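Local atomic coordinates of protein Pcdhgb2 (Mus musculus, PDB entry 5SZR), a protein that probably acts as a calcium-dependent cell-adhesion molecule at the neuronal surface, where it may help establish and maintain specific connections in the brain. Residues H363-D376 and D399-G413. Numbering follows the deposited sequence.
Sequences HNAWLSYHVLQASD and DSARQRLLVAVRDGG. With CA (calcium ion), chain R; MAN (alpha-D-mannopyranose), chain U; MAN (alpha-D-mannopyranose), chain B.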
loop_
_atom_site.group_PDB
_atom_site.type_symbol
_atom_site.label_atom_id
_atom_site.label_comp_id
_atom_site.label_asym_id
_atom_site.label_seq_id
_atom_site.Cartn_x
_atom_site.Cartn_y
_atom_site.Cartn_z
ATOM N N HIS A 363 31.352 10.308 34.810
ATOM C CA HIS A 363 31.201 10.981 36.097
ATOM C C HIS A 363 30.957 9.993 37.228
ATOM O O HIS A 363 31.292 10.279 38.380
ATOM C CB HIS A 363 30.064 12.002 36.029
ATOM C CG HIS A 363 30.423 13.253 35.289
ATOM N ND1 HIS A 363 30.367 13.350 33.915
ATOM C CD2 HIS A 363 30.846 14.459 35.733
ATOM C CE1 HIS A 363 30.737 14.563 33.545
ATOM N NE2 HIS A 363 31.036 15.256 34.629
ATOM N N ASN A 364 30.385 8.827 36.926
ATOM C CA ASN A 364 30.169 7.827 37.965
ATOM C C ASN A 364 31.481 7.336 38.569
ATOM O O ASN A 364 31.472 6.755 39.660
ATOM C CB ASN A 364 29.369 6.645 37.402
ATOM C CG ASN A 364 27.932 7.012 37.062
ATOM O OD1 ASN A 364 27.288 7.783 37.772
ATOM N ND2 ASN A 364 27.421 6.450 35.968
ATOM N N ALA A 365 32.615 7.571 37.896
ATOM C CA ALA A 365 33.914 7.164 38.423
ATOM C C ALA A 365 34.906 8.322 38.493
ATOM O O ALA A 365 36.112 8.085 38.611
ATOM C CB ALA A 365 34.502 6.021 37.588
ATOM N N TRP A 366 34.433 9.567 38.419
ATOM C CA TRP A 366 35.300 10.737 38.538
ATOM C C TRP A 366 35.444 11.078 40.020
ATOM O O TRP A 366 34.512 11.599 40.641
ATOM C CB TRP A 366 34.740 11.919 37.753
ATOM C CG TRP A 366 35.743 13.015 37.523
ATOM C CD1 TRP A 366 37.087 12.964 37.775
ATOM C CD2 TRP A 366 35.481 14.328 37.012
ATOM N NE1 TRP A 366 37.676 14.160 37.440
ATOM C CE2 TRP A 366 36.712 15.014 36.969
ATOM C CE3 TRP A 366 34.326 14.989 36.587
ATOM C CZ2 TRP A 366 36.820 16.327 36.517
ATOM C CZ3 TRP A 366 34.436 16.294 36.129
ATOM C CH2 TRP A 366 35.676 16.948 36.098
ATOM N N LEU A 367 36.608 10.790 40.586
ATOM C CA LEU A 367 36.769 10.860 42.030
ATOM C C LEU A 367 37.218 12.243 42.476
ATOM O O LEU A 367 37.992 12.918 41.791
ATOM C CB LEU A 367 37.760 9.800 42.507
ATOM C CG LEU A 367 37.325 8.401 42.081
ATOM C CD1 LEU A 367 38.157 7.344 42.781
ATOM C CD2 LEU A 367 35.830 8.192 42.338
ATOM N N SER A 368 36.708 12.664 43.628
ATOM C CA SER A 368 37.093 13.914 44.257
ATOM C C SER A 368 37.261 13.658 45.745
ATOM O O SER A 368 36.510 12.871 46.331
ATOM C CB SER A 368 36.058 15.013 44.023
ATOM O OG SER A 368 34.944 14.837 44.879
ATOM N N TYR A 369 38.236 14.332 46.349
ATOM C CA TYR A 369 38.688 14.056 47.705
ATOM C C TYR A 369 38.366 15.240 48.605
ATOM O O TYR A 369 38.663 16.386 48.255
ATOM C CB TYR A 369 40.190 13.766 47.708
ATOM C CG TYR A 369 40.559 12.545 46.892
ATOM C CD1 TYR A 369 40.753 11.314 47.505
ATOM C CD2 TYR A 369 40.701 12.620 45.508
ATOM C CE1 TYR A 369 41.084 10.193 46.770
ATOM C CE2 TYR A 369 41.029 11.499 44.756
ATOM C CZ TYR A 369 41.215 10.289 45.393
ATOM O OH TYR A 369 41.545 9.171 44.658
ATOM N N HIS A 370 37.765 14.965 49.761
ATOM C CA HIS A 370 37.278 16.011 50.647
ATOM C C HIS A 370 37.677 15.726 52.086
ATOM O O HIS A 370 37.703 14.567 52.516
ATOM C CB HIS A 370 35.756 16.141 50.559
ATOM C CG HIS A 370 35.246 16.316 49.164
ATOM N ND1 HIS A 370 34.974 17.553 48.621
ATOM C CD2 HIS A 370 34.959 15.409 48.200
ATOM C CE1 HIS A 370 34.538 17.400 47.383
ATOM N NE2 HIS A 370 34.522 16.109 47.103
ATOM N N VAL A 371 37.987 16.790 52.825
ATOM C CA VAL A 371 38.220 16.711 54.263
ATOM C C VAL A 371 36.880 16.860 54.967
ATOM O O VAL A 371 36.217 17.895 54.839
ATOM C CB VAL A 371 39.206 17.791 54.735
ATOM C CG1 VAL A 371 39.259 17.833 56.269
ATOM C CG2 VAL A 371 40.593 17.537 54.166
ATOM N N LEU A 372 36.475 15.835 55.714
ATOM C CA LEU A 372 35.253 15.955 56.498
ATOM C C LEU A 372 35.527 16.537 57.881
ATOM O O LEU A 372 34.767 17.388 58.359
ATOM C CB LEU A 372 34.565 14.593 56.626
ATOM C CG LEU A 372 34.294 13.831 55.324
ATOM C CD1 LEU A 372 33.616 12.499 55.625
ATOM C CD2 LEU A 372 33.454 14.658 54.339
ATOM N N GLN A 373 36.607 16.098 58.529
ATOM C CA GLN A 373 36.983 16.581 59.848
ATOM C C GLN A 373 38.483 16.811 59.875
ATOM O O GLN A 373 39.245 16.056 59.262
ATOM C CB GLN A 373 36.585 15.589 60.945
ATOM C CG GLN A 373 35.093 15.362 61.071
ATOM C CD GLN A 373 34.754 14.188 61.967
ATOM O OE1 GLN A 373 35.635 13.443 62.403
ATOM N NE2 GLN A 373 33.468 14.014 62.247
ATOM N N ALA A 374 38.900 17.859 60.582
ATOM C CA ALA A 374 40.311 18.183 60.734
ATOM C C ALA A 374 40.547 18.712 62.138
ATOM O O ALA A 374 39.796 19.573 62.606
ATOM C CB ALA A 374 40.762 19.219 59.699
ATOM N N SER A 375 41.580 18.194 62.810
ATOM C CA SER A 375 41.910 18.705 64.137
ATOM C C SER A 375 42.440 20.130 64.081
ATOM O O SER A 375 42.379 20.844 65.087
ATOM C CB SER A 375 42.921 17.786 64.834
ATOM O OG SER A 375 44.023 17.492 63.994
ATOM N N ASP A 376 42.948 20.562 62.929
ATOM C CA ASP A 376 43.358 21.950 62.729
ATOM C C ASP A 376 43.142 22.276 61.262
ATOM O O ASP A 376 44.004 21.987 60.417
ATOM C CB ASP A 376 44.809 22.184 63.140
ATOM C CG ASP A 376 45.182 23.653 63.150
ATOM O OD1 ASP A 376 44.267 24.501 63.198
ATOM O OD2 ASP A 376 46.392 23.961 63.118
ATOM N N ASP A 399 50.732 24.369 67.728
ATOM C CA ASP A 399 50.033 23.318 67.001
ATOM C C ASP A 399 50.326 21.967 67.640
ATOM O O ASP A 399 51.478 21.663 67.964
ATOM C CB ASP A 399 50.444 23.310 65.528
ATOM C CG ASP A 399 49.991 24.556 64.786
ATOM O OD1 ASP A 399 48.969 25.154 65.189
ATOM O OD2 ASP A 399 50.651 24.931 63.796
ATOM N N SER A 400 49.279 21.161 67.817
ATOM C CA SER A 400 49.426 19.866 68.469
ATOM C C SER A 400 50.296 18.936 67.632
ATOM O O SER A 400 50.257 18.960 66.399
ATOM C CB SER A 400 48.054 19.225 68.691
ATOM O OG SER A 400 47.097 20.182 69.109
ATOM N N ALA A 401 51.084 18.104 68.315
ATOM C CA ALA A 401 51.920 17.136 67.610
ATOM C C ALA A 401 51.072 16.082 66.906
ATOM O O ALA A 401 51.386 15.676 65.780
ATOM C CB ALA A 401 52.901 16.481 68.581
ATOM N N ARG A 402 50.002 15.623 67.552
ATOM C CA ARG A 402 49.101 14.641 66.965
ATOM C C ARG A 402 47.990 15.350 66.202
ATOM O O ARG A 402 47.315 16.226 66.751
ATOM C CB ARG A 402 48.492 13.741 68.042
ATOM C CG ARG A 402 49.481 12.855 68.784
ATOM C CD ARG A 402 48.730 11.808 69.595
ATOM N NE ARG A 402 47.757 11.101 68.759
ATOM C CZ ARG A 402 47.879 9.836 68.372
ATOM N NH1 ARG A 402 48.927 9.120 68.761
ATOM N NH2 ARG A 402 46.944 9.282 67.606
ATOM N N GLN A 403 47.798 14.959 64.945
ATOM C CA GLN A 403 46.768 15.529 64.091
ATOM C C GLN A 403 45.920 14.413 63.500
ATOM O O GLN A 403 46.383 13.281 63.331
ATOM C CB GLN A 403 47.379 16.374 62.966
ATOM C CG GLN A 403 48.125 17.600 63.460
ATOM C CD GLN A 403 47.188 18.702 63.902
ATOM O OE1 GLN A 403 46.034 18.759 63.469
ATOM N NE2 GLN A 403 47.675 19.586 64.765
ATOM N N ARG A 404 44.672 14.739 63.181
ATOM C CA ARG A 404 43.737 13.749 62.667
ATOM C C ARG A 404 42.884 14.355 61.565
ATOM O O ARG A 404 42.293 15.423 61.751
ATOM C CB ARG A 404 42.844 13.212 63.785
ATOM C CG ARG A 404 41.705 12.336 63.305
ATOM C CD ARG A 404 40.830 11.930 64.477
ATOM N NE ARG A 404 39.713 11.087 64.071
ATOM C CZ ARG A 404 38.590 11.547 63.530
ATOM N NH1 ARG A 404 37.624 10.701 63.199
ATOM N NH2 ARG A 404 38.433 12.847 63.312
ATOM N N LEU A 405 42.821 13.663 60.426
ATOM C CA LEU A 405 41.992 14.044 59.289
ATOM C C LEU A 405 41.028 12.911 58.964
ATOM O O LEU A 405 41.437 11.747 58.891
ATOM C CB LEU A 405 42.840 14.345 58.048
ATOM C CG LEU A 405 43.724 15.582 57.904
ATOM C CD1 LEU A 405 44.313 15.595 56.503
ATOM C CD2 LEU A 405 42.951 16.856 58.155
ATOM N N LEU A 406 39.756 13.253 58.754
ATOM C CA LEU A 406 38.756 12.316 58.249
ATOM C C LEU A 406 38.433 12.726 56.819
ATOM O O LEU A 406 37.805 13.766 56.593
ATOM C CB LEU A 406 37.504 12.307 59.125
ATOM C CG LEU A 406 36.335 11.471 58.582
ATOM C CD1 LEU A 406 36.764 10.026 58.358
ATOM C CD2 LEU A 406 35.130 11.531 59.512
ATOM N N VAL A 407 38.863 11.916 55.857
ATOM C CA VAL A 407 38.767 12.266 54.445
ATOM C C VAL A 407 37.744 11.373 53.757
ATOM O O VAL A 407 37.524 10.217 54.138
ATOM C CB VAL A 407 40.133 12.170 53.734
ATOM C CG1 VAL A 407 41.149 13.075 54.412
ATOM C CG2 VAL A 407 40.621 10.729 53.708
ATOM N N ALA A 408 37.120 11.923 52.718
ATOM C CA ALA A 408 36.121 11.215 51.933
ATOM C C ALA A 408 36.500 11.298 50.463
ATOM O O ALA A 408 36.780 12.388 49.949
ATOM C CB ALA A 408 34.720 11.803 52.157
ATOM N N VAL A 409 36.518 10.151 49.793
ATOM C CA VAL A 409 36.675 10.091 48.346
ATOM C C VAL A 409 35.304 9.797 47.749
ATOM O O VAL A 409 34.696 8.761 48.048
ATOM C CB VAL A 409 37.724 9.043 47.932
ATOM C CG1 VAL A 409 37.522 7.734 48.685
ATOM C CG2 VAL A 409 37.701 8.826 46.434
ATOM N N ARG A 410 34.806 10.724 46.930
ATOM C CA ARG A 410 33.469 10.654 46.358
ATOM C C ARG A 410 33.548 10.559 44.841
ATOM O O ARG A 410 34.476 11.083 44.219
ATOM C CB ARG A 410 32.637 11.883 46.737
ATOM C CG ARG A 410 32.529 12.125 48.228
ATOM C CD ARG A 410 31.452 13.149 48.561
ATOM N NE ARG A 410 30.952 12.943 49.918
ATOM C CZ ARG A 410 31.168 13.766 50.940
ATOM N NH1 ARG A 410 31.860 14.884 50.766
ATOM N NH2 ARG A 410 30.669 13.475 52.133
ATOM N N ASP A 411 32.567 9.890 44.240
ATOM C CA ASP A 411 32.461 9.925 42.793
ATOM C C ASP A 411 31.539 11.073 42.382
ATOM O O ASP A 411 31.008 11.809 43.219
ATOM C CB ASP A 411 32.005 8.571 42.234
ATOM C CG ASP A 411 30.642 8.124 42.756
ATOM O OD1 ASP A 411 29.785 8.973 43.081
ATOM O OD2 ASP A 411 30.425 6.896 42.827
ATOM N N GLY A 412 31.355 11.242 41.080
ATOM C CA GLY A 412 30.554 12.341 40.586
ATOM C C GLY A 412 29.149 11.931 40.199
ATOM O O GLY A 412 28.459 12.658 39.483
ATOM N N GLY A 413 28.715 10.769 40.679
ATOM C CA GLY A 413 27.389 10.273 40.393
ATOM C C GLY A 413 26.314 10.995 41.180
ATOM O O GLY A 413 26.573 11.856 42.022
HETATM CA CA CA R . 30.995 4.986 41.121
HETATM C C1 MAN U . 30.836 9.618 51.562
HETATM C C2 MAN U . 30.403 8.983 52.889
HETATM C C3 MAN U . 29.023 8.348 52.714
HETATM C C4 MAN U . 28.028 9.396 52.223
HETATM C C5 MAN U . 28.527 9.945 50.878
HETATM C C6 MAN U . 27.647 11.040 50.310
HETATM O O2 MAN U . 30.243 9.994 53.897
HETATM O O3 MAN U . 28.551 7.738 53.906
HETATM O O4 MAN U . 26.736 8.817 52.063
HETATM O O5 MAN U . 29.862 10.503 51.053
HETATM O O6 MAN U . 28.431 11.786 49.384
HETATM C C1 MAN B . 38.462 6.804 60.638
HETATM C C2 MAN B . 36.950 7.008 60.532
HETATM C C3 MAN B . 36.453 7.748 61.778
HETATM C C4 MAN B . 36.854 6.999 63.059
HETATM C C5 MAN B . 38.376 6.771 63.106
HETATM C C6 MAN B . 38.783 5.842 64.247
HETATM O O2 MAN B . 36.264 5.748 60.512
HETATM O O3 MAN B . 35.042 7.964 61.756
HETATM O O4 MAN B . 36.467 7.757 64.194
HETATM O O5 MAN B . 38.846 6.168 61.853
HETATM O O6 MAN B . 40.207 5.748 64.283
HETATM O O HOH W 1 32.699 14.231 42.770
#
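A classic beta bulge interrupts the antiparallel pairing of strand 368-374, at the margin of its sheet, with strand 402-410: Leu372 N and Gln373 N both donate to Leu406 O, at 2.6 and 3.3 Å, the first nearly along the C=O axis, the second on a lone pair. Before the bulge, Ser368 pairs with Arg410 and His370 with Ala408; beyond it, Leu406 N returns a bond to Gln373 O. This is the 1-4-3-2 sheet of the last cadherin domain in the chain. Its inner face carries Tyr369, whose ring takes Val409 CG2 over one face, 4.1 Å from the centroid, while strands 350-357 and 380-382 close in with Val354 and Leu382. On the other face Leu372 lays CD1 against Ala408 CB (3.7 Å) and CD2 beside Arg410 NH2. The Arg410 chain runs extended from CG to NE, its guanidinium covered on one face by Ala408 CB, and NE donates at 2.9 Å to O5 of the mannose of chain U, a sugar attached to the protein; NH2 donates to O5 too. With an alanine in place of Arg410, O5 would probably lose both donors and Leu372 CD2 part of its cover. Farther along, Arg404 keeps CG anti to the backbone N (chi1 171°) and reaches alongside Gln373; its NH2 meets Gln373 OE1 at 3.0 Å within the guanidinium plane, and NH1 bonds weakly to O4 of the mannose of chain B, likewise attached. Near the start of strand 402-410, Ser375 OG accepts from Arg404 N at 2.9 Å. At the other end, Asp411 OD2 binds the calcium ion at 2.6 Å, joined by Asn364 O, Asn319, Asn321, Asp358 and Asp360, while Asp411 OD1 accepts from Gly413 N in an Asx turn and the carboxylate is also hydrogen-bonded to Leu417.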